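Alpha-1,4-endofucoidanase (Mariniflexile fucanivorans, PDB 6DLH) hydrolyses fucoidan from within its chains, cutting alpha-1,4-linked fucose with a retaining mechanism in a GH107 catalytic domain that is followed by Ig-like modules. Local coordinates at residues A[54-60]-A[91-96]; A[116-120]-A[163-168]; A[150-155]-A[197-201]. All blocks are in the same frame, centred on the assembly; numbering follows the deposited sequence.

Contact 1: A[54-60]-A[91-96]; sequences RTFNGNI and FSPTHV
The hydroxyl of Thr94 is where the two loops are stitched together: it donates to Phe91 O (OG1 to O, 2.7 Å), in the carbonyl plane and on a lone pair, and it accepts from a water that sits 2.6 Å from Thr94 OG1. That same water takes the N-H of Thr55, at 3.1 Å from Thr55 N. Phe91 O is itself held twice, since Thr94 N also bonds to it in closing the type I turn from Phe91 to Thr94. Two further waters lie at Thr55 OG1 and donate to the carbonyls of Thr94 and His95, so the polar link between the segments runs through three waters, in a contact whose residues are mostly buried.

Both segments lie in loops that leave neighbouring strands, 46-49 and 80-84, of the parallel sheet of the catalytic domain, which resembles the barrel of GH29 fucosidases. Apolar contacts flank the waters. With OG1 of Thr94 between its backbone N and carbonyl carbon (chi1 70°), the methyl is swung to the edge of the Phe56 ring, with CG2 3.7 Å from Phe56 CD2 and lying near the ring plane. Phe56 and Phe91 meet rim to rim, CE2 to CD1 at 4.4 Å. Farther out, Arg54 bends at chi3 (69°) and brings NH1 to 3.7 Å from Phe91 CE1, the guanidinium and ring planes standing 84° apart; one guanidinium face lies against Phe56 CE2, and its NE forms a salt bridge with Glu390. At the other end Val96 CG1 touches two side chains, 3.9 Å from both Thr55 CG2 and Ile60 CG1, while Trp133 of helix 129-139 packs on both Val96 and Ile60.

Contact 2: A[116-120]-A[163-168]; sequences PINLV and ADYPDV
Two hydrogen bonds fasten Asn118 to segment 163-168, one from its backbone and one to its side chain. Asn118 N points almost straight at Asp164 O, 3.1 Å away with an N-H...O angle of 175°, and that carbonyl also takes the amide of Asn57. With CG anti to the carbonyl carbon (chi1 -80°), the Asn118 side chain brings OD1 to the N-H of Asp167, 3.0 Å from Asp167 N, which lies in the carbonyl plane and on a lone pair. The Asn118 and Asp167 side chains cross at about a right angle, though amide and carboxylate planes are only 24° apart; the salt-bridge partner of Asp167 OD1 is Arg171, one turn into the helix.

Asp167 is the N-cap residue of helix 168-176 without capping through its own side chain. Asn118 OD1, from another loop, takes the N-H of this residue where the loop after strand 143-149 passes into the helix. The other loop connects helices 100-104 and 129-139.

Van der Waals packing fills in around these bonds. Val168 CG2 presses on the backbone at 3.2 Å from Asn118 O, a tight fit, and its CG1 meets Val120 CG2 tip to tip at 3.7 Å. Val120 CG1 sits against the root of Tyr165, 3.6 Å from CB of that residue, whose hydroxyl runs on to Ile90 O. Ile117 CG1 packs on the carbonyl oxygen of Asp164, 3.5 Å from Asp164 O.

Contact 3: A[150-155]-A[197-201]; sequences SYNLLA and RRKYM
One hydrogen bond crosses here: Arg197 NH1 donates to Ala155 O at 2.6 Å, short but bent (135°). The guanidinium is placed by its surroundings. Leu154 CB lies over one face, offset toward the rim, and Arg197 NH2 comes to the edge of the Tyr151 ring, 3.6 Å from Tyr151 CE1, the two planes 81° apart.

The end of Met201 makes a second group of contacts. Met201, folded back at chi2 (-74°) and at chi3, lays CE 3.3 Å from Ser150 O and SD 3.5 Å from Asn152 ND2. Asn152 ND2 also donates to Ser150 O, 2.7 Å away, within the loop.

Apolar packing joins the two: Leu154 CD1 rests on Tyr200 CB at 4.0 Å, and its CD2 touches the Met201 sulfur. The loop leaving strand 143-149 thus covers the first turn of helix 198-216, which leads on to the adjacent parallel strand 222-226 in a beta-alpha-beta unit.

Across this pair of segments a neutral carbonyl takes the bond from the arginine, so the charge is probably steadied without being neutralised here, while aliphatic carbon and sulfur make up most of the rest.

In the fold
Contacts 1 and 2, their centres 9 Å apart, are joined by two probable backbone hydrogen bonds, Asn57 N to Leu119 O and His95 N to Val120 O, both 2.7 Å. Contact 3 stands about 17 Å from the centres of both. It touches contact 1 through Ser92 OG and Asn152 O, 2.7 Å apart, but approaches contact 2 only to about 4 Å between nearest atoms. Along the chain contact 1 closes before either of the others opens, whereas contacts 2 and 3 interleave. Together they tie loops following strands 46-49, 80-84 and 143-149 of the catalytic sheet with the loop between helices 100-104 and 129-139 and the start of helix 198-216, away from the calcium sites.

Contact 1: A[54-60]-A[91-96]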
ATOM      1  N   ARG A  54      -2.316   4.830  -7.578  1.00 37.39           N
ATOM      2  CA  ARG A  54      -1.937   6.237  -7.646  1.00 35.27           C
ATOM      3  C   ARG A  54      -1.290   6.639  -6.326  1.00 33.01           C
ATOM      4  O   ARG A  54      -1.875   7.379  -5.550  1.00 35.61           O
ATOM      5  CB  ARG A  54      -3.141   7.093  -8.062  1.00 35.67           C
ATOM      6  CG  ARG A  54      -3.860   6.553  -9.289  1.00 37.40           C
ATOM      7  CD  ARG A  54      -4.926   7.433  -9.928  1.00 41.46           C
ATOM      8  NE  ARG A  54      -4.369   8.620 -10.573  1.00 44.56           N
ATOM      9  CZ  ARG A  54      -3.746   8.644 -11.752  1.00 46.44           C
ATOM     10  NH1 ARG A  54      -3.646   7.549 -12.489  1.00 42.85           N
ATOM     11  NH2 ARG A  54      -3.216   9.775 -12.189  1.00 48.10           N
ATOM     12  N   THR A  55      -0.088   6.112  -6.070  1.00 33.57           N
ATOM     13  CA  THR A  55       0.498   6.146  -4.741  1.00 35.96           C
ATOM     14  C   THR A  55       1.451   7.328  -4.578  1.00 38.79           C
ATOM     15  O   THR A  55       1.942   7.562  -3.478  1.00 36.98           O
ATOM     16  CB  THR A  55       1.290   4.867  -4.444  1.00 36.72           C
ATOM     17  OG1 THR A  55       2.381   4.829  -5.365  1.00 36.83           O
ATOM     18  CG2 THR A  55       0.458   3.605  -4.551  1.00 37.30           C
ATOM     19  N   PHE A  56       1.698   8.056  -5.675  1.00 40.66           N
ATOM     20  CA  PHE A  56       2.758   9.050  -5.783  1.00 42.22           C
ATOM     21  C   PHE A  56       2.380  10.344  -5.057  1.00 44.11           C
ATOM     22  O   PHE A  56       1.213  10.568  -4.742  1.00 47.94           O
ATOM     23  CB  PHE A  56       2.999   9.361  -7.263  1.00 40.58           C
ATOM     24  CG  PHE A  56       1.727   9.512  -8.061  1.00 39.26           C
ATOM     25  CD1 PHE A  56       0.889  10.604  -7.871  1.00 38.88           C
ATOM     26  CD2 PHE A  56       1.351   8.546  -8.982  1.00 37.49           C
ATOM     27  CE1 PHE A  56      -0.292  10.730  -8.591  1.00 37.90           C
ATOM     28  CE2 PHE A  56       0.174   8.676  -9.706  1.00 36.88           C
ATOM     29  CZ  PHE A  56      -0.646   9.768  -9.513  1.00 38.07           C
ATOM     30  N   ASN A  57       3.392  11.193  -4.823  1.00 44.75           N
ATOM     31  CA  ASN A  57       3.222  12.588  -4.434  1.00 42.22           C
ATOM     32  C   ASN A  57       2.524  12.684  -3.082  1.00 41.68           C
ATOM     33  O   ASN A  57       1.619  13.500  -2.912  1.00 39.28           O
ATOM     34  CB  ASN A  57       2.503  13.409  -5.507  1.00 41.01           C
ATOM     35  CG  ASN A  57       3.309  13.536  -6.782  1.00 43.96           C
ATOM     36  OD1 ASN A  57       4.542  13.511  -6.753  1.00 43.90           O
ATOM     37  ND2 ASN A  57       2.617  13.651  -7.905  1.00 40.98           N
ATOM     38  N   GLY A  58       2.953  11.818  -2.155  1.00 42.79           N
ATOM     39  CA  GLY A  58       2.461  11.785  -0.787  1.00 45.93           C
ATOM     40  C   GLY A  58       1.190  10.956  -0.596  1.00 43.48           C
ATOM     41  O   GLY A  58       0.829  10.650   0.540  1.00 45.03           O
ATOM     42  N   ASN A  59       0.518  10.602  -1.700  1.00 42.32           N
ATOM     43  CA  ASN A  59      -0.750   9.884  -1.667  1.00 42.16           C
ATOM     44  C   ASN A  59      -0.721   8.678  -0.723  1.00 40.31           C
ATOM     45  O   ASN A  59      -1.708   8.430  -0.042  1.00 40.85           O
ATOM     46  CB  ASN A  59      -1.235   9.488  -3.064  1.00 43.50           C
ATOM     47  CG  ASN A  59      -1.695  10.653  -3.917  1.00 44.62           C
ATOM     48  OD1 ASN A  59      -2.034  11.718  -3.409  1.00 44.07           O
ATOM     49  ND2 ASN A  59      -1.742  10.451  -5.225  1.00 44.21           N
ATOM     50  N   ILE A  60       0.398   7.941  -0.664  1.00 39.93           N
ATOM     51  CA  ILE A  60       0.455   6.668   0.049  1.00 39.19           C
ATOM     52  C   ILE A  60       0.754   6.871   1.536  1.00 39.68           C
ATOM     53  O   ILE A  60       0.593   5.952   2.338  1.00 37.30           O
ATOM     54  CB  ILE A  60       1.454   5.686  -0.609  1.00 37.05           C
ATOM     55  CG1 ILE A  60       1.304   4.252  -0.090  1.00 34.84           C
ATOM     56  CG2 ILE A  60       2.887   6.177  -0.464  1.00 38.60           C
ATOM     57  CD1 ILE A  60      -0.023   3.602  -0.424  1.00 32.66           C
ATOM     58  N   PHE A  91       3.338   2.951 -13.927  1.00 45.32           N
ATOM     59  CA  PHE A  91       3.433   3.387 -12.541  1.00 40.25           C
ATOM     60  C   PHE A  91       4.593   2.684 -11.841  1.00 38.56           C
ATOM     61  O   PHE A  91       4.737   2.780 -10.622  1.00 40.87           O
ATOM     62  CB  PHE A  91       2.106   3.146 -11.812  1.00 38.67           C
ATOM     63  CG  PHE A  91       0.913   3.772 -12.482  1.00 37.33           C
ATOM     64  CD1 PHE A  91       0.570   5.091 -12.227  1.00 37.02           C
ATOM     65  CD2 PHE A  91       0.146   3.050 -13.386  1.00 38.42           C
ATOM     66  CE1 PHE A  91      -0.518   5.674 -12.859  1.00 36.57           C
ATOM     67  CE2 PHE A  91      -0.941   3.635 -14.021  1.00 36.27           C
ATOM     68  CZ  PHE A  91      -1.268   4.944 -13.754  1.00 36.95           C
ATOM     69  N   SER A  92       5.438   2.003 -12.621  1.00 36.36           N
ATOM     70  CA  SER A  92       6.552   1.248 -12.066  1.00 39.09           C
ATOM     71  C   SER A  92       7.530   2.118 -11.272  1.00 41.43           C
ATOM     72  O   SER A  92       8.219   1.590 -10.400  1.00 43.42           O
ATOM     73  CB  SER A  92       7.264   0.432 -13.117  1.00 38.95           C
ATOM     74  OG  SER A  92       7.890   1.274 -14.069  1.00 37.97           O
ATOM     75  N   PRO A  93       7.696   3.436 -11.555  1.00 42.34           N
ATOM     76  CA  PRO A  93       8.512   4.303 -10.699  1.00 45.14           C
ATOM     77  C   PRO A  93       7.971   4.565  -9.292  1.00 44.31           C
ATOM     78  O   PRO A  93       8.747   4.764  -8.358  1.00 41.32           O
ATOM     79  CB  PRO A  93       8.588   5.633 -11.475  1.00 44.64           C
ATOM     80  CG  PRO A  93       8.250   5.251 -12.900  1.00 44.99           C
ATOM     81  CD  PRO A  93       7.224   4.146 -12.755  1.00 43.73           C
ATOM     82  N   THR A  94       6.640   4.564  -9.146  1.00 43.51           N
ATOM     83  CA  THR A  94       6.009   4.923  -7.886  1.00 41.65           C
ATOM     84  C   THR A  94       6.202   3.807  -6.859  1.00 41.61           C
ATOM     85  O   THR A  94       5.716   2.694  -7.055  1.00 43.04           O
ATOM     86  CB  THR A  94       4.539   5.294  -8.102  1.00 44.82           C
ATOM     87  OG1 THR A  94       3.822   4.100  -8.430  1.00 46.40           O
ATOM     88  CG2 THR A  94       4.358   6.344  -9.176  1.00 43.69           C
ATOM     89  N   HIS A  95       6.920   4.131  -5.774  1.00 36.18           N
ATOM     90  CA  HIS A  95       7.199   3.221  -4.674  1.00 36.91           C
ATOM     91  C   HIS A  95       6.322   3.582  -3.477  1.00 38.03           C
ATOM     92  O   HIS A  95       5.857   4.717  -3.374  1.00 38.99           O
ATOM     93  CB  HIS A  95       8.681   3.292  -4.272  1.00 34.50           C
ATOM     94  CG  HIS A  95       9.616   2.706  -5.275  1.00 32.87           C
ATOM     95  ND1 HIS A  95       9.707   3.186  -6.570  1.00 32.07           N
ATOM     96  CD2 HIS A  95      10.514   1.701  -5.173  1.00 31.61           C
ATOM     97  CE1 HIS A  95      10.603   2.483  -7.229  1.00 32.07           C
ATOM     98  NE2 HIS A  95      11.118   1.569  -6.392  1.00 31.23           N
ATOM     99  N   VAL A  96       6.135   2.615  -2.568  1.00 36.15           N
ATOM    100  CA  VAL A  96       5.297   2.800  -1.391  1.00 36.31           C
ATOM    101  C   VAL A  96       6.152   2.763  -0.124  1.00 36.41           C
ATOM    102  O   VAL A  96       5.614   2.777   0.978  1.00 35.42           O
ATOM    103  CB  VAL A  96       4.154   1.766  -1.327  1.00 35.16           C
ATOM    104  CG1 VAL A  96       3.249   1.845  -2.539  1.00 32.81           C
ATOM    105  CG2 VAL A  96       4.660   0.346  -1.121  1.00 34.94           C
TER
HETATM  106  O   HOH W   1       1.280   4.686  -8.408  1.00 33.58           O
HETATM  107  O   HOH W   2       3.432   2.391  -5.754  1.00 33.88           O
HETATM  108  O   HOH W   3       4.623   7.003  -4.606  1.00 47.41           O

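Contact 2: A[116-120]-A[163-168]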
ATOM      1  N   PRO A 116       2.737  18.156  -4.105  1.00 51.74           N
ATOM      2  CA  PRO A 116       3.960  17.621  -4.709  1.00 51.16           C
ATOM      3  C   PRO A 116       3.803  17.079  -6.132  1.00 53.25           C
ATOM      4  O   PRO A 116       2.697  16.783  -6.597  1.00 51.21           O
ATOM      5  CB  PRO A 116       4.373  16.498  -3.744  1.00 50.25           C
ATOM      6  CG  PRO A 116       3.749  16.904  -2.430  1.00 49.03           C
ATOM      7  CD  PRO A 116       2.418  17.509  -2.822  1.00 49.17           C
ATOM      8  N   ILE A 117       4.949  16.999  -6.819  1.00 53.75           N
ATOM      9  CA  ILE A 117       5.079  16.467  -8.165  1.00 53.40           C
ATOM     10  C   ILE A 117       6.489  15.886  -8.266  1.00 53.16           C
ATOM     11  O   ILE A 117       7.403  16.372  -7.601  1.00 51.61           O
ATOM     12  CB  ILE A 117       4.783  17.558  -9.218  1.00 54.13           C
ATOM     13  CG1 ILE A 117       3.818  17.069 -10.301  1.00 56.44           C
ATOM     14  CG2 ILE A 117       6.059  18.137  -9.810  1.00 56.82           C
ATOM     15  CD1 ILE A 117       3.004  18.170 -10.945  1.00 58.32           C
ATOM     16  N   ASN A 118       6.637  14.801  -9.035  1.00 52.65           N
ATOM     17  CA  ASN A 118       7.902  14.088  -9.161  1.00 49.16           C
ATOM     18  C   ASN A 118       8.289  13.400  -7.854  1.00 47.61           C
ATOM     19  O   ASN A 118       9.447  13.023  -7.684  1.00 46.95           O
ATOM     20  CB  ASN A 118       9.039  14.989  -9.658  1.00 56.18           C
ATOM     21  CG  ASN A 118       9.017  15.217 -11.155  1.00 60.34           C
ATOM     22  OD1 ASN A 118       9.138  14.276 -11.937  1.00 61.58           O
ATOM     23  ND2 ASN A 118       8.870  16.467 -11.563  1.00 59.58           N
ATOM     24  N   LEU A 119       7.331  13.225  -6.933  1.00 47.29           N
ATOM     25  CA  LEU A 119       7.604  12.464  -5.722  1.00 48.12           C
ATOM     26  C   LEU A 119       7.014  11.060  -5.865  1.00 48.04           C
ATOM     27  O   LEU A 119       5.797  10.899  -5.953  1.00 46.93           O
ATOM     28  CB  LEU A 119       7.054  13.207  -4.497  1.00 46.83           C
ATOM     29  CG  LEU A 119       7.245  12.494  -3.155  1.00 46.84           C
ATOM     30  CD1 LEU A 119       8.718  12.340  -2.797  1.00 44.37           C
ATOM     31  CD2 LEU A 119       6.484  13.199  -2.039  1.00 46.31           C
ATOM     32  N   VAL A 120       7.895  10.054  -5.898  1.00 44.55           N
ATOM     33  CA  VAL A 120       7.486   8.700  -6.240  1.00 45.04           C
ATOM     34  C   VAL A 120       7.875   7.748  -5.116  1.00 45.80           C
ATOM     35  O   VAL A 120       8.009   6.546  -5.332  1.00 46.79           O
ATOM     36  CB  VAL A 120       8.021   8.226  -7.609  1.00 46.35           C
ATOM     37  CG1 VAL A 120       7.277   8.860  -8.772  1.00 44.03           C
ATOM     38  CG2 VAL A 120       9.526   8.394  -7.764  1.00 44.61           C
ATOM     39  N   ALA A 163       2.366  12.880 -16.235  1.00 54.74           N
ATOM     40  CA  ALA A 163       2.025  14.217 -15.772  1.00 55.30           C
ATOM     41  C   ALA A 163       1.942  14.309 -14.246  1.00 57.14           C
ATOM     42  O   ALA A 163       1.442  15.308 -13.729  1.00 58.74           O
ATOM     43  CB  ALA A 163       0.732  14.658 -16.419  1.00 56.22           C
ATOM     44  N   ASP A 164       2.437  13.287 -13.530  1.00 53.23           N
ATOM     45  CA  ASP A 164       2.451  13.308 -12.073  1.00 52.86           C
ATOM     46  C   ASP A 164       3.883  13.184 -11.560  1.00 52.16           C
ATOM     47  O   ASP A 164       4.192  13.635 -10.459  1.00 51.53           O
ATOM     48  CB  ASP A 164       1.501  12.265 -11.470  1.00 51.89           C
ATOM     49  CG  ASP A 164       0.037  12.654 -11.583  1.00 52.26           C
ATOM     50  OD1 ASP A 164      -0.634  12.170 -12.519  1.00 55.87           O
ATOM     51  OD2 ASP A 164      -0.423  13.442 -10.740  1.00 53.09           O
ATOM     52  N   TYR A 165       4.742  12.556 -12.367  1.00 54.50           N
ATOM     53  CA  TYR A 165       6.169  12.465 -12.098  1.00 56.39           C
ATOM     54  C   TYR A 165       6.920  12.706 -13.408  1.00 59.76           C
ATOM     55  O   TYR A 165       7.737  11.882 -13.819  1.00 58.35           O
ATOM     56  CB  TYR A 165       6.509  11.137 -11.407  1.00 56.98           C
ATOM     57  CG  TYR A 165       5.721   9.949 -11.906  1.00 56.99           C
ATOM     58  CD1 TYR A 165       4.421   9.721 -11.472  1.00 57.52           C
ATOM     59  CD2 TYR A 165       6.261   9.058 -12.825  1.00 54.91           C
ATOM     60  CE1 TYR A 165       3.675   8.649 -11.939  1.00 56.03           C
ATOM     61  CE2 TYR A 165       5.530   7.978 -13.297  1.00 53.97           C
ATOM     62  CZ  TYR A 165       4.233   7.773 -12.853  1.00 54.92           C
ATOM     63  OH  TYR A 165       3.493   6.723 -13.315  1.00 53.69           O
ATOM     64  N   PRO A 166       6.693  13.866 -14.077  1.00 63.79           N
ATOM     65  CA  PRO A 166       7.097  14.072 -15.473  1.00 63.38           C
ATOM     66  C   PRO A 166       8.540  13.752 -15.857  1.00 60.10           C
ATOM     67  O   PRO A 166       8.783  13.355 -16.993  1.00 60.66           O
ATOM     68  CB  PRO A 166       6.784  15.556 -15.733  1.00 63.10           C
ATOM     69  CG  PRO A 166       5.674  15.866 -14.760  1.00 63.33           C
ATOM     70  CD  PRO A 166       6.028  15.060 -13.525  1.00 64.30           C
ATOM     71  N   ASP A 167       9.485  13.904 -14.921  1.00 58.44           N
ATOM     72  CA  ASP A 167      10.886  13.718 -15.277  1.00 61.51           C
ATOM     73  C   ASP A 167      11.662  12.974 -14.192  1.00 59.92           C
ATOM     74  O   ASP A 167      12.868  13.173 -14.058  1.00 61.16           O
ATOM     75  CB  ASP A 167      11.556  15.028 -15.717  1.00 67.55           C
ATOM     76  CG  ASP A 167      11.020  16.281 -15.041  1.00 66.86           C
ATOM     77  OD1 ASP A 167      11.212  16.413 -13.816  1.00 59.49           O
ATOM     78  OD2 ASP A 167      10.410  17.115 -15.750  1.00 68.92           O
ATOM     79  N   VAL A 168      10.978  12.086 -13.458  1.00 59.90           N
ATOM     80  CA  VAL A 168      11.637  11.247 -12.468  1.00 56.87           C
ATOM     81  C   VAL A 168      12.506  10.208 -13.174  1.00 57.10           C
ATOM     82  O   VAL A 168      13.602   9.898 -12.705  1.00 52.68           O
ATOM     83  CB  VAL A 168      10.627  10.589 -11.507  1.00 58.11           C
ATOM     84  CG1 VAL A 168      11.149   9.282 -10.928  1.00 56.57           C
ATOM     85  CG2 VAL A 168      10.224  11.531 -10.386  1.00 57.91           C
TER

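Contact 3: A[150-155]-A[197-201]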
ATOM      1  N   SER A 150       9.518  -4.741 -13.100  1.00 42.12           N
ATOM      2  CA  SER A 150      10.922  -4.877 -13.452  1.00 40.88           C
ATOM      3  C   SER A 150      11.478  -3.590 -14.062  1.00 38.98           C
ATOM      4  O   SER A 150      12.672  -3.333 -13.935  1.00 40.02           O
ATOM      5  CB  SER A 150      11.137  -6.062 -14.361  1.00 41.02           C
ATOM      6  OG  SER A 150      10.971  -7.282 -13.647  1.00 41.80           O
ATOM      7  N   TYR A 151      10.608  -2.799 -14.705  1.00 37.98           N
ATOM      8  CA  TYR A 151      10.976  -1.548 -15.353  1.00 40.19           C
ATOM      9  C   TYR A 151      11.330  -0.488 -14.312  1.00 43.85           C
ATOM     10  O   TYR A 151      12.006   0.483 -14.639  1.00 43.20           O
ATOM     11  CB  TYR A 151       9.847  -1.021 -16.245  1.00 39.40           C
ATOM     12  CG  TYR A 151       9.825  -1.577 -17.648  1.00 40.54           C
ATOM     13  CD1 TYR A 151      10.577  -1.002 -18.665  1.00 41.07           C
ATOM     14  CD2 TYR A 151       9.050  -2.681 -17.963  1.00 39.55           C
ATOM     15  CE1 TYR A 151      10.562  -1.517 -19.955  1.00 40.64           C
ATOM     16  CE2 TYR A 151       9.021  -3.204 -19.248  1.00 40.12           C
ATOM     17  CZ  TYR A 151       9.782  -2.625 -20.249  1.00 40.55           C
ATOM     18  OH  TYR A 151       9.747  -3.147 -21.513  1.00 36.81           O
ATOM     19  N   ASN A 152      10.828  -0.667 -13.082  1.00 45.84           N
ATOM     20  CA  ASN A 152      11.191   0.132 -11.922  1.00 46.52           C
ATOM     21  C   ASN A 152      11.163   1.621 -12.273  1.00 47.35           C
ATOM     22  O   ASN A 152      10.162   2.106 -12.797  1.00 48.61           O
ATOM     23  CB  ASN A 152      12.431  -0.437 -11.223  1.00 48.08           C
ATOM     24  CG  ASN A 152      13.697  -0.330 -12.051  1.00 54.86           C
ATOM     25  OD1 ASN A 152      14.325   0.729 -12.101  1.00 53.97           O
ATOM     26  ND2 ASN A 152      14.081  -1.420 -12.697  1.00 51.28           N
ATOM     27  N   LEU A 153      12.273   2.329 -12.019  1.00 51.66           N
ATOM     28  CA  LEU A 153      12.341   3.779 -12.156  1.00 52.06           C
ATOM     29  C   LEU A 153      12.455   4.217 -13.620  1.00 51.61           C
ATOM     30  O   LEU A 153      12.195   5.380 -13.936  1.00 51.14           O
ATOM     31  CB  LEU A 153      13.497   4.313 -11.300  1.00 51.57           C
ATOM     32  CG  LEU A 153      13.295   4.201  -9.786  1.00 52.31           C
ATOM     33  CD1 LEU A 153      14.617   4.307  -9.044  1.00 49.21           C
ATOM     34  CD2 LEU A 153      12.304   5.241  -9.278  1.00 49.18           C
ATOM     35  N   LEU A 154      12.808   3.287 -14.516  1.00 51.99           N
ATOM     36  CA  LEU A 154      12.863   3.578 -15.943  1.00 50.79           C
ATOM     37  C   LEU A 154      11.456   3.825 -16.479  1.00 52.13           C
ATOM     38  O   LEU A 154      10.470   3.444 -15.850  1.00 54.31           O
ATOM     39  CB  LEU A 154      13.531   2.418 -16.688  1.00 49.83           C
ATOM     40  CG  LEU A 154      15.054   2.319 -16.575  1.00 53.37           C
ATOM     41  CD1 LEU A 154      15.702   3.691 -16.436  1.00 53.12           C
ATOM     42  CD2 LEU A 154      15.469   1.415 -15.427  1.00 51.77           C
ATOM     43  N   ALA A 155      11.382   4.468 -17.649  1.00 51.80           N
ATOM     44  CA  ALA A 155      10.116   4.718 -18.316  1.00 54.43           C
ATOM     45  C   ALA A 155       9.832   3.602 -19.319  1.00 57.03           C
ATOM     46  O   ALA A 155      10.642   3.330 -20.202  1.00 59.78           O
ATOM     47  CB  ALA A 155      10.142   6.070 -18.988  1.00 53.33           C
ATOM     48  N   ARG A 197      18.834  -0.075 -21.652  1.00 56.80           N
ATOM     49  CA  ARG A 197      19.076   0.620 -20.396  1.00 51.47           C
ATOM     50  C   ARG A 197      19.610  -0.343 -19.336  1.00 49.17           C
ATOM     51  O   ARG A 197      19.344  -0.164 -18.149  1.00 51.54           O
ATOM     52  CB  ARG A 197      17.782   1.291 -19.930  1.00 51.43           C
ATOM     53  CG  ARG A 197      17.268   2.353 -20.889  1.00 54.19           C
ATOM     54  CD  ARG A 197      15.856   2.789 -20.558  1.00 55.58           C
ATOM     55  NE  ARG A 197      14.907   1.727 -20.843  1.00 56.22           N
ATOM     56  CZ  ARG A 197      13.616   1.910 -21.089  1.00 56.87           C
ATOM     57  NH1 ARG A 197      13.085   3.120 -21.009  1.00 54.10           N
ATOM     58  NH2 ARG A 197      12.865   0.877 -21.425  1.00 56.14           N
ATOM     59  N   ARG A 198      20.404  -1.327 -19.773  1.00 47.24           N
ATOM     60  CA  ARG A 198      20.910  -2.399 -18.930  1.00 49.52           C
ATOM     61  C   ARG A 198      21.611  -1.862 -17.681  1.00 54.29           C
ATOM     62  O   ARG A 198      21.435  -2.417 -16.594  1.00 57.07           O
ATOM     63  CB  ARG A 198      21.833  -3.318 -19.739  1.00 48.43           C
ATOM     64  CG  ARG A 198      22.481  -4.451 -18.951  1.00 46.43           C
ATOM     65  CD  ARG A 198      23.347  -5.314 -19.857  1.00 46.60           C
ATOM     66  NE  ARG A 198      23.966  -6.456 -19.195  1.00 45.65           N
ATOM     67  CZ  ARG A 198      23.469  -7.688 -19.184  1.00 46.23           C
ATOM     68  NH1 ARG A 198      22.375  -7.964 -19.876  1.00 46.48           N
ATOM     69  NH2 ARG A 198      24.064  -8.638 -18.477  1.00 42.05           N
ATOM     70  N   LYS A 199      22.433  -0.812 -17.838  1.00 57.48           N
ATOM     71  CA  LYS A 199      23.298  -0.382 -16.745  1.00 59.37           C
ATOM     72  C   LYS A 199      22.447   0.158 -15.595  1.00 56.80           C
ATOM     73  O   LYS A 199      22.739  -0.109 -14.429  1.00 53.75           O
ATOM     74  CB  LYS A 199      24.397   0.581 -17.214  1.00 59.03           C
ATOM     75  CG  LYS A 199      23.925   1.924 -17.753  1.00 61.98           C
ATOM     76  CD  LYS A 199      25.041   2.805 -18.276  1.00 62.77           C
ATOM     77  CE  LYS A 199      24.516   4.090 -18.887  1.00 65.10           C
ATOM     78  NZ  LYS A 199      25.591   4.894 -19.516  1.00 64.80           N
ATOM     79  N   TYR A 200      21.377   0.881 -15.952  1.00 57.50           N
ATOM     80  CA  TYR A 200      20.435   1.450 -15.000  1.00 60.04           C
ATOM     81  C   TYR A 200      19.723   0.348 -14.214  1.00 60.40           C
ATOM     82  O   TYR A 200      19.406   0.535 -13.042  1.00 61.40           O
ATOM     83  CB  TYR A 200      19.444   2.377 -15.709  1.00 64.89           C
ATOM     84  CG  TYR A 200      20.058   3.437 -16.592  1.00 69.52           C
ATOM     85  CD1 TYR A 200      20.985   4.342 -16.094  1.00 72.46           C
ATOM     86  CD2 TYR A 200      19.696   3.552 -17.925  1.00 70.45           C
ATOM     87  CE1 TYR A 200      21.545   5.323 -16.899  1.00 74.16           C
ATOM     88  CE2 TYR A 200      20.248   4.524 -18.745  1.00 71.92           C
ATOM     89  CZ  TYR A 200      21.174   5.416 -18.230  1.00 75.76           C
ATOM     90  OH  TYR A 200      21.719   6.380 -19.030  1.00 73.00           O
ATOM     91  N   MET A 201      19.475  -0.800 -14.864  1.00 58.63           N
ATOM     92  CA  MET A 201      18.793  -1.914 -14.221  1.00 54.27           C
ATOM     93  C   MET A 201      19.634  -2.436 -13.061  1.00 53.29           C
ATOM     94  O   MET A 201      19.095  -2.741 -11.997  1.00 49.34           O
ATOM     95  CB  MET A 201      18.497  -3.058 -15.200  1.00 52.50           C
ATOM     96  CG  MET A 201      17.432  -2.719 -16.233  1.00 50.92           C
ATOM     97  SD  MET A 201      15.750  -2.692 -15.558  1.00 48.64           S
ATOM     98  CE  MET A 201      15.629  -4.377 -14.954  1.00 47.07           C
TER